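Local coordinates for female germline-specific tumor suppressor gld-1 (Caenorhabditis elegans, PDB 3K6T), which binds single-stranded consensus sites in target mRNAs to regulate their translation in the germline and embryo, acting as a homodimer held through its Qua1 domain, at residues G39-R42 with V43-Q47. Numbering follows the deposited sequence.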
loop_
_atom_site.group_PDB
_atom_site.type_symbol
_atom_site.label_atom_id
_atom_site.label_comp_id
_atom_site.label_asym_id
_atom_site.label_seq_id
_atom_site.Cartn_x
_atom_site.Cartn_y
_atom_site.Cartn_z
ATOM N N GLY A 39 -4.667 -0.434 8.126
ATOM C CA GLY A 39 -4.672 0.355 9.348
ATOM C C GLY A 39 -5.366 1.695 9.184
ATOM O O GLY A 39 -6.208 2.066 9.995
ATOM N N ARG A 40 -5.028 2.414 8.120
ATOM C CA ARG A 40 -5.627 3.716 7.853
ATOM C C ARG A 40 -7.142 3.631 7.622
ATOM O O ARG A 40 -7.896 4.488 8.076
ATOM C CB ARG A 40 -4.961 4.378 6.648
ATOM C CG ARG A 40 -5.545 5.753 6.320
ATOM C CD ARG A 40 -5.052 6.270 4.969
ATOM N NE ARG A 40 -5.665 5.567 3.841
ATOM C CZ ARG A 40 -6.896 5.801 3.396
ATOM N NH1 ARG A 40 -7.661 6.714 3.985
ATOM N NH2 ARG A 40 -7.368 5.114 2.363
ATOM N N VAL A 41 -7.572 2.609 6.892
ATOM C CA VAL A 41 -8.989 2.404 6.614
ATOM C C VAL A 41 -9.776 2.033 7.883
ATOM O O VAL A 41 -10.878 2.524 8.098
ATOM C CB VAL A 41 -9.198 1.319 5.534
ATOM C CG1 VAL A 41 -10.690 1.010 5.363
ATOM C CG2 VAL A 41 -8.612 1.776 4.220
ATOM N N ARG A 42 -9.215 1.159 8.711
ATOM C CA ARG A 42 -9.856 0.816 9.978
ATOM C C ARG A 42 -10.001 2.054 10.863
ATOM O O ARG A 42 -11.041 2.271 11.476
ATOM C CB ARG A 42 -9.058 -0.256 10.720
ATOM C CG ARG A 42 -9.082 -1.634 10.076
ATOM C CD ARG A 42 -8.540 -2.667 11.057
ATOM N NE ARG A 42 -8.148 -3.921 10.420
ATOM C CZ ARG A 42 -8.974 -4.939 10.197
ATOM N NH1 ARG A 42 -10.252 -4.851 10.547
ATOM N NH2 ARG A 42 -8.518 -6.046 9.620
ATOM N N VAL A 43 -8.950 2.860 10.927
ATOM C CA VAL A 43 -8.989 4.085 11.723
ATOM C C VAL A 43 -10.049 5.040 11.184
ATOM O O VAL A 43 -10.834 5.610 11.951
ATOM C CB VAL A 43 -7.612 4.788 11.776
ATOM C CG1 VAL A 43 -7.749 6.205 12.341
ATOM C CG2 VAL A 43 -6.643 3.976 12.606
ATOM N N ALA A 44 -10.083 5.200 9.862
ATOM C CA ALA A 44 -11.070 6.069 9.223
ATOM C C ALA A 44 -12.500 5.603 9.491
ATOM O O ALA A 44 -13.386 6.416 9.750
ATOM C CB ALA A 44 -10.814 6.168 7.716
ATOM N N LEU A 45 -12.724 4.294 9.415
ATOM C CA LEU A 45 -14.046 3.737 9.679
ATOM C C LEU A 45 -14.438 4.022 11.125
ATOM O O LEU A 45 -15.547 4.472 11.404
ATOM C CB LEU A 45 -14.065 2.227 9.400
ATOM C CG LEU A 45 -13.967 1.835 7.922
ATOM C CD1 LEU A 45 -13.785 0.324 7.761
ATOM C CD2 LEU A 45 -15.201 2.321 7.158
ATOM N N PHE A 46 -13.509 3.780 12.041
ATOM C CA PHE A 46 -13.758 4.029 13.453
ATOM C C PHE A 46 -14.048 5.518 13.734
ATOM O O PHE A 46 -14.946 5.849 14.508
ATOM C CB PHE A 46 -12.583 3.522 14.292
ATOM C CG PHE A 46 -12.748 3.757 15.764
ATOM C CD1 PHE A 46 -12.309 4.933 16.344
ATOM C CD2 PHE A 46 -13.355 2.805 16.564
ATOM C CE1 PHE A 46 -12.471 5.156 17.702
ATOM C CE2 PHE A 46 -13.520 3.022 17.914
ATOM C CZ PHE A 46 -13.071 4.201 18.486
ATOM N N GLN A 47 -13.294 6.407 13.096
ATOM C CA GLN A 47 -13.448 7.845 13.302
ATOM C C GLN A 47 -14.772 8.366 12.739
ATOM O O GLN A 47 -15.338 9.324 13.253
ATOM C CB GLN A 47 -12.288 8.597 12.648
ATOM C CG GLN A 47 -12.196 10.059 13.037
ATOM C CD GLN A 47 -11.304 10.280 14.241
ATOM O OE1 GLN A 47 -10.138 9.874 14.249
ATOM N NE2 GLN A 47 -11.845 10.928 15.268
#
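Val41 and Leu45, one helical turn apart on helix 28-49, run alongside each other in the same direction, with CG1 of Val41 4.0 Å from CD1 of Leu45. The valine sets that methyl beside its own carbonyl carbon, CG1 lying opposite the backbone N (chi1 174°), which carries it forward along the helix to its neighbour. Leu45 folds back in return: CG of Leu45 sits 3.2 Å from O of Val41, flanking the same carbonyl that accepts the backbone bond from Leu45 N at 2.9 Å. Both side chains face helix 7-20, Val41 reaching Tyr9, Leu10 and Leu13 while Leu45 touches Leu10. With an alanine here in place of Leu45, CG1 of Val41 would probably lose its apolar partner along the helix, and a gap would be likely to open beside Leu10.

Three further i to i+4 bonds join the turns, from Val43 N to Gly39 O, from Ala44 N to Arg40 O and from Phe46 N to Arg42 O. On other sides of the helix, CG2 of Val43 comes to 3.3 Å from Gly39 O, and CB of Ala44 to 3.4 Å from Arg40 O. The guanidinium of Arg40 turns away from this turn to a salt bridge with Glu37 and a bond to the carbonyl of His3, whereas the ring of Phe46 leads off to meet that of Phe50. The chemistry is thus divided: regular backbone bonds hold the turns, and the Val41-Leu45 pair gives the second helix of the Qua1 helix-turn-helix an apolar ridge against the first.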